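Local coordinates for hypothetical protein (Parabacteroides merdae, PDB 4OO3), which is a putative oxidoreductase that probably binds a nicotinamide adenine dinucleotide cofactor (NAD or NADP) through its Rossmann fold, its substrate and reaction being unknown, at residues Arg55-Gly58 / Phe59-Arg62; His21-Ala24 / Ala25-Gln28; Val393-Glu396 / Ala397-Gln401; Asp147-Thr150 / Glu151-Glu154. All coordinates share one frame; numbering follows the deposited sequence. Where two conformers were deposited one is given.

Contact 1 of 4, residues Arg55-Gly58 / Phe59-Arg62; sequences RIQG and FNTR
The carbonyl oxygen of Gln57 is gripped twice by Thr61: the hydroxyl donates to it, OG1 to O 2.8 Å, and the backbone N adds a weak bond. Thr61 OG1 sits between its own N and carbonyl carbon (chi1 52°), which turns the hydroxyl back over the preceding turn, where a short beta-branched alcohol suits the last part of a helix. Thr61 N also has a weak bond to Gly58 O. Just before it the i to i+4 bonds are regular: Asn60 N reaches Ile56 O at 3.0 Å, and Phe59 N reaches Arg55 O at 3.1 Å. The same Arg55 oxygen lies 3.3 Å above the plane of the Phe59 ring, over its centre, because CG stands anti to the carbonyl carbon and the ring folds back along the helix. The amides of Gln57 and Asn60 are turned 80° from one another, and Asn60 ND2 makes only a weak bond to Gln57 OE1 at 3.4 Å. Asn60 is held more firmly by Thr67 and by the carbonyl of Trp69. Ile56 and Phe59, both buried, lie on the inward side of the helix, CD1 to CD2 4.4 Å; they pack on Ala25 of helix 22-26 and on the loop beyond it, while helix 47-61 itself crosses from strand 38-43 to strand 70-75 in a beta-alpha-beta unit of the parallel sheet.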
ATOM      1  N   ARG A  55     -17.618  10.018   7.742  1.00 33.05           N
ATOM      2  CA  ARG A  55     -16.682   9.153   8.447  1.00 32.40           C
ATOM      3  C   ARG A  55     -16.089   9.853   9.653  1.00 32.47           C
ATOM      4  O   ARG A  55     -16.008   9.272  10.733  1.00 33.33           O
ATOM      5  CB  ARG A  55     -15.563   8.700   7.519  1.00 33.41           C
ATOM      6  CG  ARG A  55     -16.026   7.743   6.438  1.00 34.03           C
ATOM      7  CD  ARG A  55     -14.989   7.589   5.347  1.00 33.75           C
ATOM      8  NE  ARG A  55     -15.573   6.902   4.200  1.00 33.87           N
ATOM      9  CZ  ARG A  55     -15.468   7.280   2.928  1.00 34.24           C
ATOM     10  NH1 ARG A  55     -14.750   8.343   2.564  1.00 33.97           N
ATOM     11  NH2 ARG A  55     -16.076   6.558   1.996  1.00 35.50           N
ATOM     12  N   ILE A  56     -15.687  11.108   9.468  1.00 32.72           N
ATOM     13  CA  ILE A  56     -15.139  11.903  10.570  1.00 32.85           C
ATOM     14  C   ILE A  56     -16.148  12.067  11.703  1.00 34.17           C
ATOM     15  O   ILE A  56     -15.794  11.956  12.876  1.00 34.35           O
ATOM     16  CB  ILE A  56     -14.723  13.320  10.133  1.00 31.18           C
ATOM     17  CG1 ILE A  56     -13.675  13.277   9.013  1.00 30.33           C
ATOM     18  CG2 ILE A  56     -14.194  14.099  11.335  1.00 31.51           C
ATOM     19  CD1 ILE A  56     -12.389  12.552   9.361  1.00 30.45           C
ATOM     20  N   GLN A  57     -17.396  12.358  11.351  1.00 34.72           N
ATOM     21  CA  GLN A  57     -18.418  12.591  12.354  1.00 37.66           C
ATOM     22  C   GLN A  57     -18.776  11.291  13.080  1.00 37.58           C
ATOM     23  O   GLN A  57     -19.135  11.323  14.261  1.00 38.95           O
ATOM     24  CB  GLN A  57     -19.658  13.238  11.730  1.00 39.98           C
ATOM     25  CG  GLN A  57     -20.702  13.704  12.741  1.00 45.72           C
ATOM     26  CD  GLN A  57     -20.199  14.804  13.671  1.00 47.38           C
ATOM     27  OE1 GLN A  57     -19.154  15.414  13.431  1.00 47.20           O
ATOM     28  NE2 GLN A  57     -20.949  15.063  14.735  1.00 47.94           N
ATOM     29  N   GLY A  58     -18.676  10.158  12.379  1.00 35.68           N
ATOM     30  CA  GLY A  58     -18.782   8.841  13.014  1.00 35.60           C
ATOM     31  C   GLY A  58     -17.717   8.626  14.082  1.00 35.76           C
ATOM     32  O   GLY A  58     -18.003   8.098  15.161  1.00 37.35           O
ATOM     33  N   PHE A  59     -16.487   9.047  13.794  1.00 33.40           N
ATOM     34  CA  PHE A  59     -15.425   9.014  14.798  1.00 33.59           C
ATOM     35  C   PHE A  59     -15.753   9.918  15.999  1.00 34.33           C
ATOM     36  O   PHE A  59     -15.466   9.564  17.139  1.00 34.93           O
ATOM     37  CB  PHE A  59     -14.067   9.425  14.204  1.00 32.50           C
ATOM     38  CG  PHE A  59     -13.621   8.606  13.010  1.00 32.07           C
ATOM     39  CD1 PHE A  59     -14.043   7.287  12.822  1.00 32.63           C
ATOM     40  CD2 PHE A  59     -12.735   9.152  12.089  1.00 30.50           C
ATOM     41  CE1 PHE A  59     -13.611   6.552  11.725  1.00 31.93           C
ATOM     42  CE2 PHE A  59     -12.297   8.420  10.999  1.00 30.06           C
ATOM     43  CZ  PHE A  59     -12.731   7.119  10.817  1.00 30.52           C
ATOM     44  N   ASN A  60     -16.348  11.078  15.738  1.00 35.25           N
ATOM     45  CA  ASN A  60     -16.695  12.037  16.800  1.00 35.70           C
ATOM     46  C   ASN A  60     -17.859  11.587  17.686  1.00 37.39           C
ATOM     47  O   ASN A  60     -18.003  12.078  18.798  1.00 38.96           O
ATOM     48  CB  ASN A  60     -17.065  13.411  16.211  1.00 34.83           C
ATOM     49  CG  ASN A  60     -15.869  14.196  15.699  1.00 34.65           C
ATOM     50  OD1 ASN A  60     -14.712  13.790  15.828  1.00 33.04           O
ATOM     51  ND2 ASN A  60     -16.157  15.349  15.106  1.00 35.67           N
ATOM     52  N   THR A  61     -18.698  10.686  17.187  1.00 38.42           N
ATOM     53  CA  THR A  61     -19.921  10.279  17.893  1.00 41.07           C
ATOM     54  C   THR A  61     -19.884   8.829  18.378  1.00 41.98           C
ATOM     55  O   THR A  61     -20.885   8.323  18.875  1.00 43.37           O
ATOM     56  CB  THR A  61     -21.153  10.436  16.977  1.00 41.35           C
ATOM     57  OG1 THR A  61     -20.914   9.754  15.739  1.00 41.82           O
ATOM     58  CG2 THR A  61     -21.418  11.899  16.695  1.00 41.01           C
ATOM     59  N   ARG A  62     -18.743   8.158  18.233  1.00 41.07           N
ATOM     60  CA  ARG A  62     -18.646   6.748  18.606  1.00 40.49           C
ATOM     61  C   ARG A  62     -18.561   6.597  20.120  1.00 41.49           C
ATOM     62  O   ARG A  62     -18.158   7.522  20.821  1.00 41.54           O
ATOM     63  CB  ARG A  62     -17.435   6.085  17.941  1.00 38.25           C
ATOM     64  CG  ARG A  62     -16.115   6.341  18.647  1.00 37.71           C
ATOM     65  CD  ARG A  62     -14.932   5.840  17.836  1.00 36.26           C
ATOM     66  NE  ARG A  62     -13.683   6.366  18.393  1.00 35.59           N
ATOM     67  CZ  ARG A  62     -12.587   6.649  17.694  1.00 33.05           C
ATOM     68  NH1 ARG A  62     -12.543   6.456  16.382  1.00 32.64           N
ATOM     69  NH2 ARG A  62     -11.521   7.133  18.321  1.00 32.96           N
TER

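Contact 2 of 4, residues His21-Ala24 / Ala25-Gln28; sequences HFHA and ALVQ
Leu26 CD2 lies 3.9 Å from CD2 of the His23 ring, the two side chains running side by side in the same direction. One face of that imidazole is taken by His21 CE1, 3.4 Å above the plane and over its centre, while His23 CD2 in turn lies at the edge of the His21 ring, in its plane. In the conformer described, one of two, the Phe22 ring has Leu26 CB over one face and its CZ 3.8 Å from Leu26 CD1. His21 is the N-cap: its CG, anti to the backbone N (chi1 -169°), brings ND1 to His23 N at 3.2 Å in a nearly straight bond (170°), though the N-H comes in tilted 27° from the ring plane. The polar atoms of His23 find partners outside the helix, ND1 at Asp118 and NE2 at His395, which fixes the rotation of the ring. Along the backbone, Leu26 N binds Phe22 O at 2.9 Å, and Ala25 N makes a weaker bond to the same oxygen. Small Ala24 and Ala25 let the helix lie close to His52 and Arg55 of helix 47-61. Strand 14-17, this short helix and strand 38-43 form the first beta-alpha-beta unit of the Rossmann fold.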
ATOM      1  N   HIS A  21     -11.323   8.605  -0.666  1.00 34.03           N
ATOM      2  CA  HIS A  21     -11.138   7.240  -0.179  1.00 32.88           C
ATOM      3  C   HIS A  21     -11.207   7.262   1.358  1.00 31.86           C
ATOM      4  O   HIS A  21     -10.940   8.292   1.973  1.00 34.36           O
ATOM      5  CB  HIS A  21      -9.785   6.696  -0.659  1.00 32.97           C
ATOM      6  CG  HIS A  21      -9.611   5.225  -0.440  1.00 35.42           C
ATOM      7  ND1 HIS A  21      -9.014   4.706   0.688  1.00 36.17           N
ATOM      8  CD2 HIS A  21      -9.968   4.160  -1.196  1.00 35.08           C
ATOM      9  CE1 HIS A  21      -9.008   3.389   0.619  1.00 34.80           C
ATOM     10  NE2 HIS A  21      -9.585   3.032  -0.513  1.00 36.13           N
ATOM     11  N   PHE A  22     -11.562   6.129   1.967  1.00 31.58           N
ATOM     12  CA  PHE A  22     -11.649   5.961   3.432  0.50 31.40           C
ATOM     13  C   PHE A  22     -10.367   6.366   4.161  1.00 30.35           C
ATOM     14  O   PHE A  22     -10.399   6.856   5.290  1.00 30.73           O
ATOM     15  CB  PHE A  22     -11.997   4.486   3.740  0.50 33.25           C
ATOM     16  CG  PHE A  22     -11.936   4.105   5.206  0.50 32.94           C
ATOM     17  CD1 PHE A  22     -12.525   4.896   6.182  0.50 34.03           C
ATOM     18  CD2 PHE A  22     -11.331   2.915   5.595  0.50 32.66           C
ATOM     19  CE1 PHE A  22     -12.484   4.533   7.518  0.50 34.66           C
ATOM     20  CE2 PHE A  22     -11.290   2.541   6.928  0.50 33.46           C
ATOM     21  CZ  PHE A  22     -11.867   3.353   7.891  0.50 34.71           C
ATOM     22  N   HIS A  23      -9.223   6.137   3.519  1.00 30.40           N
ATOM     23  CA  HIS A  23      -7.917   6.425   4.139  1.00 28.94           C
ATOM     24  C   HIS A  23      -7.702   7.901   4.471  1.00 28.32           C
ATOM     25  O   HIS A  23      -7.003   8.216   5.433  1.00 26.73           O
ATOM     26  CB  HIS A  23      -6.761   5.910   3.282  1.00 29.17           C
ATOM     27  CG  HIS A  23      -6.690   4.420   3.205  1.00 30.73           C
ATOM     28  ND1 HIS A  23      -5.869   3.759   2.320  1.00 31.41           N
ATOM     29  CD2 HIS A  23      -7.357   3.461   3.889  1.00 33.52           C
ATOM     30  CE1 HIS A  23      -6.022   2.456   2.469  1.00 32.29           C
ATOM     31  NE2 HIS A  23      -6.918   2.250   3.417  1.00 35.27           N
ATOM     32  N   ALA A  24      -8.315   8.798   3.703  1.00 27.79           N
ATOM     33  CA  ALA A  24      -8.317  10.211   4.064  1.00 29.13           C
ATOM     34  C   ALA A  24      -8.866  10.408   5.483  1.00 30.20           C
ATOM     35  O   ALA A  24      -8.343  11.215   6.252  1.00 32.20           O
ATOM     36  CB  ALA A  24      -9.130  11.021   3.063  1.00 29.43           C
ATOM     37  N   ALA A  25      -9.913   9.666   5.828  1.00 31.42           N
ATOM     38  CA  ALA A  25     -10.497   9.744   7.167  1.00 31.24           C
ATOM     39  C   ALA A  25      -9.733   8.904   8.180  1.00 31.13           C
ATOM     40  O   ALA A  25      -9.605   9.292   9.330  1.00 33.76           O
ATOM     41  CB  ALA A  25     -11.961   9.328   7.139  1.00 33.25           C
ATOM     42  N   LEU A  26      -9.213   7.758   7.752  1.00 30.59           N
ATOM     43  CA  LEU A  26      -8.552   6.829   8.669  1.00 28.90           C
ATOM     44  C   LEU A  26      -7.399   7.487   9.415  1.00 28.84           C
ATOM     45  O   LEU A  26      -7.090   7.106  10.538  1.00 27.85           O
ATOM     46  CB  LEU A  26      -8.049   5.595   7.911  1.00 29.18           C
ATOM     47  CG  LEU A  26      -7.627   4.363   8.714  1.00 31.04           C
ATOM     48  CD1 LEU A  26      -8.660   4.020   9.778  1.00 32.05           C
ATOM     49  CD2 LEU A  26      -7.412   3.181   7.778  1.00 31.18           C
ATOM     50  N   VAL A  27      -6.769   8.479   8.794  1.00 28.23           N
ATOM     51  CA  VAL A  27      -5.729   9.266   9.456  1.00 30.14           C
ATOM     52  C   VAL A  27      -6.235   9.867  10.765  1.00 30.03           C
ATOM     53  O   VAL A  27      -5.478  10.000  11.727  1.00 30.89           O
ATOM     54  CB  VAL A  27      -5.219  10.405   8.538  1.00 31.91           C
ATOM     55  CG1 VAL A  27      -4.334  11.382   9.301  1.00 31.12           C
ATOM     56  CG2 VAL A  27      -4.462   9.829   7.345  1.00 32.71           C
ATOM     57  N   GLN A  28      -7.515  10.228  10.786  1.00 29.78           N
ATOM     58  CA  GLN A  28      -8.141  10.882  11.930  1.00 30.97           C
ATOM     59  C   GLN A  28      -8.949   9.925  12.812  1.00 32.83           C
ATOM     60  O   GLN A  28      -9.690  10.368  13.692  1.00 31.91           O
ATOM     61  CB  GLN A  28      -9.051  12.002  11.427  1.00 29.61           C
ATOM     62  CG  GLN A  28      -8.317  13.117  10.714  1.00 28.56           C
ATOM     63  CD  GLN A  28      -9.261  14.204  10.253  1.00 29.26           C
ATOM     64  OE1 GLN A  28     -10.044  14.745  11.045  1.00 30.94           O
ATOM     65  NE2 GLN A  28      -9.214  14.519   8.967  1.00 29.34           N
TER

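Contact 3 of 4, residues Val393-Glu396 / Ala397-Gln401; sequences VGHE and AHFGQ
His395 O receives the N-H of Phe399 at 2.9 Å, and Glu396 O receives that of Gly400 at the same distance. His398 N donates to Gly394 O at 3.1 Å. That oxygen also lies 3.1 Å above the His398 ring, over its centre: with chi1 at -61° CG lies beside the backbone N, which swings the imidazole over the Gly394 carbonyl. One water joins the two histidines, 2.6 Å from His398 ND1, at the edge of that ring and in its plane, and 2.9 Å from His395 ND1. Another takes the N-H of Ala397 and donates to Val393 O, so it continues the helical bonding where the chain enters the helix. Val393 CG2 packs 3.5 Å from His398 NE2, while Val393 CB rests on the small Ala397 CB. Cutting His398 back to an alanine is likely to leave the first water with one imidazole partner fewer and to uncover both Gly394 O and Val393 CG2. Glu396 lies against Phe22 and Leu26 of helix 22-26 and forms a salt bridge with Lys29. Gly394, with positive phi (89°), occupies the N-cap, where a backbone hard for other residues to adopt turns the chain into helix 395-412. His395 and Phe399, one turn apart, carry the helix start against His23, an interface between the C-terminal domain and the Rossmann fold.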
ATOM      1  N   VAL A 393      -3.372  -7.668  14.382  1.00 37.13           N
ATOM      2  CA  VAL A 393      -3.930  -6.385  14.784  1.00 37.25           C
ATOM      3  C   VAL A 393      -4.832  -5.747  13.736  1.00 36.61           C
ATOM      4  O   VAL A 393      -5.594  -4.845  14.067  1.00 38.97           O
ATOM      5  CB  VAL A 393      -2.825  -5.377  15.186  1.00 37.30           C
ATOM      6  CG1 VAL A 393      -2.150  -5.821  16.480  1.00 39.87           C
ATOM      7  CG2 VAL A 393      -1.800  -5.182  14.070  1.00 35.12           C
ATOM      8  N   GLY A 394      -4.735  -6.194  12.484  1.00 34.24           N
ATOM      9  CA  GLY A 394      -5.646  -5.736  11.425  1.00 33.79           C
ATOM     10  C   GLY A 394      -5.191  -4.494  10.677  1.00 33.13           C
ATOM     11  O   GLY A 394      -4.259  -3.791  11.093  1.00 31.09           O
ATOM     12  N   HIS A 395      -5.876  -4.210   9.575  1.00 33.01           N
ATOM     13  CA  HIS A 395      -5.477  -3.134   8.661  1.00 33.46           C
ATOM     14  C   HIS A 395      -5.418  -1.728   9.273  1.00 33.52           C
ATOM     15  O   HIS A 395      -4.462  -0.983   9.046  1.00 32.24           O
ATOM     16  CB  HIS A 395      -6.412  -3.090   7.455  1.00 33.12           C
ATOM     17  CG  HIS A 395      -6.097  -1.978   6.511  1.00 33.75           C
ATOM     18  ND1 HIS A 395      -4.934  -1.941   5.775  1.00 33.08           N
ATOM     19  CD2 HIS A 395      -6.766  -0.840   6.217  1.00 34.93           C
ATOM     20  CE1 HIS A 395      -4.905  -0.837   5.055  1.00 32.49           C
ATOM     21  NE2 HIS A 395      -6.010  -0.156   5.297  1.00 36.03           N
ATOM     22  N   GLU A 396      -6.449  -1.356  10.021  1.00 32.36           N
ATOM     23  CA  GLU A 396      -6.518  -0.014  10.590  1.00 33.26           C
ATOM     24  C   GLU A 396      -5.369   0.250  11.555  1.00 32.16           C
ATOM     25  O   GLU A 396      -4.783   1.330  11.538  1.00 32.56           O
ATOM     26  CB  GLU A 396      -7.861   0.210  11.272  1.00 35.09           C
ATOM     27  CG  GLU A 396      -9.011   0.195  10.283  1.00 37.34           C
ATOM     28  CD  GLU A 396     -10.314   0.652  10.890  1.00 40.57           C
ATOM     29  OE1 GLU A 396     -10.424   0.684  12.130  1.00 41.29           O
ATOM     30  OE2 GLU A 396     -11.230   0.978  10.112  1.00 46.06           O
ATOM     31  N   ALA A 397      -5.038  -0.742  12.375  1.00 30.82           N
ATOM     32  CA  ALA A 397      -3.873  -0.662  13.254  1.00 31.95           C
ATOM     33  C   ALA A 397      -2.581  -0.522  12.447  1.00 30.93           C
ATOM     34  O   ALA A 397      -1.688   0.228  12.835  1.00 29.66           O
ATOM     35  CB  ALA A 397      -3.802  -1.888  14.150  1.00 34.45           C
ATOM     36  N   HIS A 398      -2.490  -1.224  11.317  1.00 29.69           N
ATOM     37  CA  HIS A 398      -1.323  -1.084  10.437  1.00 29.00           C
ATOM     38  C   HIS A 398      -1.218   0.336   9.892  1.00 27.40           C
ATOM     39  O   HIS A 398      -0.120   0.871   9.760  1.00 24.81           O
ATOM     40  CB  HIS A 398      -1.351  -2.070   9.260  1.00 27.67           C
ATOM     41  CG  HIS A 398      -1.348  -3.506   9.673  1.00 30.16           C
ATOM     42  ND1 HIS A 398      -2.041  -4.479   8.986  1.00 29.81           N
ATOM     43  CD2 HIS A 398      -0.747  -4.134  10.712  1.00 31.47           C
ATOM     44  CE1 HIS A 398      -1.869  -5.644   9.584  1.00 30.66           C
ATOM     45  NE2 HIS A 398      -1.085  -5.463  10.632  1.00 32.37           N
ATOM     46  N   PHE A 399      -2.365   0.922   9.561  1.00 27.71           N
ATOM     47  CA  PHE A 399      -2.433   2.276   9.015  1.00 27.60           C
ATOM     48  C   PHE A 399      -2.049   3.308  10.078  1.00 28.23           C
ATOM     49  O   PHE A 399      -1.323   4.262   9.794  1.00 29.27           O
ATOM     50  CB  PHE A 399      -3.848   2.536   8.497  1.00 29.35           C
ATOM     51  CG  PHE A 399      -3.987   3.778   7.664  1.00 28.93           C
ATOM     52  CD1 PHE A 399      -4.153   5.018   8.263  1.00 28.10           C
ATOM     53  CD2 PHE A 399      -3.999   3.697   6.278  1.00 28.22           C
ATOM     54  CE1 PHE A 399      -4.295   6.161   7.496  1.00 28.60           C
ATOM     55  CE2 PHE A 399      -4.140   4.839   5.508  1.00 29.00           C
ATOM     56  CZ  PHE A 399      -4.291   6.070   6.118  1.00 27.71           C
ATOM     57  N   GLY A 400      -2.551   3.111  11.296  1.00 28.28           N
ATOM     58  CA  GLY A 400      -2.222   3.971  12.432  1.00 27.70           C
ATOM     59  C   GLY A 400      -0.738   3.991  12.756  1.00 29.26           C
ATOM     60  O   GLY A 400      -0.201   5.034  13.117  1.00 27.71           O
ATOM     61  N   GLN A 401      -0.074   2.845  12.611  1.00 28.84           N
ATOM     62  CA  GLN A 401       1.359   2.762  12.867  1.00 30.99           C
ATOM     63  C   GLN A 401       2.136   3.632  11.882  1.00 30.37           C
ATOM     64  O   GLN A 401       3.096   4.296  12.267  1.00 28.13           O
ATOM     65  CB  GLN A 401       1.854   1.317  12.775  1.00 33.91           C
ATOM     66  CG  GLN A 401       1.461   0.439  13.943  1.00 37.09           C
ATOM     67  CD  GLN A 401       1.850  -1.014  13.720  1.00 43.88           C
ATOM     68  OE1 GLN A 401       3.024  -1.322  13.488  1.00 47.56           O
ATOM     69  NE2 GLN A 401       0.868  -1.917  13.785  1.00 43.53           N
TER
HETATM   70  O   HOH W   1      -7.010  -2.986  12.911  1.00 33.71           O
HETATM   71  O   HOH W   2      -2.792  -3.779   6.572  1.00 35.79           O

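Contact 4 of 4, residues Asp147-Thr150 / Glu151-Glu154; sequences DIMT and ERNE
Thr150 OG1 donates to Glu151 OE2 at 2.8 Å, reaching the carboxylate on its anti side, 22° out of its plane. Glu151 can offer that oxygen because its chain bends at chi2 (-47°) and lies alongside the threonine, pointing the same way. A lysine at Glu151 would probably leave the buried Thr150 hydroxyl without its acceptor and free to turn. A second hydrogen bond is backbone to backbone: Asn153 N approaches Thr150 O at 3.0 Å, rising about 40° out of the carbonyl plane. The side chain of Asn153 turns to a different partner, ND2 donating to the carbonyl of His398. Residues 151-153 have helical backbone angles without regular helical bonding, so this is a single turn in the loop that leads from strand 145-147, the last of the parallel Rossmann sheet, to helix 155-164. Glu154 is the N-cap of that helix, its carboxylate accepting from Thr157 N and also bonded to Thr156. The packing is carried by selenomethionine Met149, whose CB lies over one face of the Arg152 guanidinium, 3.6 Å from NE; the arginine chain, extended from CG to NE, carries that flat group across the methylene. Charge acts at the far end of the same side chain, where Arg152 forms salt bridges to Asp225 and Glu419, which hold its guanidinium in place.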
ATOM      1  N   ASP A 147       4.423   8.334   1.667  1.00 25.76           N
ATOM      2  CA  ASP A 147       3.237   7.535   1.383  1.00 25.66           C
ATOM      3  C   ASP A 147       2.975   6.478   2.460  1.00 26.40           C
ATOM      4  O   ASP A 147       3.701   6.379   3.438  1.00 27.95           O
ATOM      5  CB  ASP A 147       3.238   6.964  -0.054  1.00 24.79           C
ATOM      6  CG  ASP A 147       4.364   5.978  -0.328  1.00 25.89           C
ATOM      7  OD1 ASP A 147       5.107   5.574   0.597  1.00 25.85           O
ATOM      8  OD2 ASP A 147       4.483   5.593  -1.512  1.00 24.84           O
ATOM      9  N   ILE A 148       1.907   5.714   2.279  1.00 28.09           N
ATOM     10  CA  ILE A 148       1.377   4.862   3.322  1.00 28.30           C
ATOM     11  C   ILE A 148       1.506   3.383   2.943  1.00 28.83           C
ATOM     12  O   ILE A 148       0.617   2.816   2.300  1.00 29.27           O
ATOM     13  CB  ILE A 148      -0.091   5.246   3.603  1.00 28.21           C
ATOM     14  CG1 ILE A 148      -0.161   6.734   3.977  1.00 28.68           C
ATOM     15  CG2 ILE A 148      -0.666   4.374   4.716  1.00 28.59           C
ATOM     16  CD1 ILE A 148      -1.556   7.323   3.984  1.00 29.49           C
HETATM   17  N   MSE A 149       2.629   2.781   3.346  1.00 27.94           N
HETATM   18  CA  MSE A 149       2.909   1.363   3.121  1.00 26.37           C
HETATM   19  C   MSE A 149       2.515   0.575   4.355  1.00 27.44           C
HETATM   20  O   MSE A 149       3.335   0.295   5.225  1.00 24.04           O
HETATM   21  CB  MSE A 149       4.397   1.161   2.813  1.00 23.37           C
HETATM   22  CG  MSE A 149       4.854   1.916   1.569  1.00 22.06           C
HETATM   23 SE   MSE A 149       4.063   1.101  -0.036  0.75 19.66          SE
HETATM   24  CE  MSE A 149       2.708   2.448  -0.462  1.00 20.98           C
ATOM     25  N   THR A 150       1.247   0.194   4.424  1.00 29.42           N
ATOM     26  CA  THR A 150       0.704  -0.504   5.590  1.00 30.44           C
ATOM     27  C   THR A 150       1.244  -1.931   5.804  1.00 31.45           C
ATOM     28  O   THR A 150       1.378  -2.381   6.941  1.00 31.09           O
ATOM     29  CB  THR A 150      -0.830  -0.567   5.496  1.00 29.49           C
ATOM     30  OG1 THR A 150      -1.210  -1.040   4.197  1.00 27.88           O
ATOM     31  CG2 THR A 150      -1.436   0.810   5.717  1.00 27.65           C
ATOM     32  N   GLU A 151       1.574  -2.624   4.718  1.00 31.91           N
ATOM     33  CA  GLU A 151       1.878  -4.059   4.777  1.00 33.30           C
ATOM     34  C   GLU A 151       3.217  -4.364   5.430  1.00 31.66           C
ATOM     35  O   GLU A 151       3.481  -5.507   5.804  1.00 30.07           O
ATOM     36  CB  GLU A 151       1.821  -4.675   3.376  1.00 35.40           C
ATOM     37  CG  GLU A 151       0.492  -4.442   2.677  1.00 38.10           C
ATOM     38  CD  GLU A 151      -0.691  -4.745   3.584  1.00 43.68           C
ATOM     39  OE1 GLU A 151      -0.813  -5.918   4.013  1.00 45.09           O
ATOM     40  OE2 GLU A 151      -1.478  -3.814   3.880  1.00 41.25           O
ATOM     41  N   ARG A 152       4.049  -3.338   5.575  1.00 29.17           N
ATOM     42  CA  ARG A 152       5.269  -3.437   6.362  1.00 27.93           C
ATOM     43  C   ARG A 152       5.000  -3.792   7.819  1.00 29.63           C
ATOM     44  O   ARG A 152       5.872  -4.318   8.507  1.00 29.17           O
ATOM     45  CB  ARG A 152       5.988  -2.101   6.351  1.00 26.37           C
ATOM     46  CG  ARG A 152       6.479  -1.667   4.993  1.00 26.55           C
ATOM     47  CD  ARG A 152       7.226  -0.365   5.144  1.00 27.85           C
ATOM     48  NE  ARG A 152       7.704   0.144   3.870  1.00 27.11           N
ATOM     49  CZ  ARG A 152       8.325   1.304   3.730  1.00 28.98           C
ATOM     50  NH1 ARG A 152       8.522   2.086   4.782  1.00 29.13           N
ATOM     51  NH2 ARG A 152       8.741   1.693   2.532  1.00 31.83           N
ATOM     52  N   ASN A 153       3.806  -3.453   8.295  1.00 31.17           N
ATOM     53  CA  ASN A 153       3.457  -3.609   9.699  1.00 31.89           C
ATOM     54  C   ASN A 153       2.702  -4.895   9.981  1.00 33.98           C
ATOM     55  O   ASN A 153       2.461  -5.226  11.136  1.00 35.70           O
ATOM     56  CB  ASN A 153       2.634  -2.409  10.140  1.00 32.67           C
ATOM     57  CG  ASN A 153       3.402  -1.106  10.006  1.00 32.53           C
ATOM     58  OD1 ASN A 153       4.593  -1.052  10.295  1.00 31.57           O
ATOM     59  ND2 ASN A 153       2.728  -0.054   9.571  1.00 33.22           N
ATOM     60  N   GLU A 154       2.339  -5.615   8.921  1.00 33.40           N
ATOM     61  CA  GLU A 154       1.623  -6.870   9.044  1.00 34.14           C
ATOM     62  C   GLU A 154       2.590  -7.968   9.495  1.00 34.59           C
ATOM     63  O   GLU A 154       3.736  -8.033   9.045  1.00 35.48           O
ATOM     64  CB  GLU A 154       0.941  -7.208   7.718  1.00 35.61           C
ATOM     65  CG  GLU A 154       0.099  -8.470   7.742  1.00 39.00           C
ATOM     66  CD  GLU A 154       0.942  -9.720   7.608  1.00 40.93           C
ATOM     67  OE1 GLU A 154       1.876  -9.715   6.769  1.00 40.51           O
ATOM     68  OE2 GLU A 154       0.687 -10.698   8.355  1.00 40.84           O
TER

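Along the chain the order is contact 2, contact 1, contact 4 and contact 3. Contacts 2 and 1 belong to successive beta-alpha-beta units of the parallel Rossmann sheet; their centres are about 12 Å apart and they touch. Contact 4 follows the outermost strand of that sheet, 145-147. Contact 3, at the start of helix 395-412 in the C-terminal region, touches both contact 2 and contact 4, about 12 Å and about 8 Å away, centre to centre. Helix 395-412 thus packs against the chain after the first strand and after the last strand of the Rossmann sheet, consistent with close association of the two domains, whereas contact 1 remains about 24 Å from contact 4 between centres.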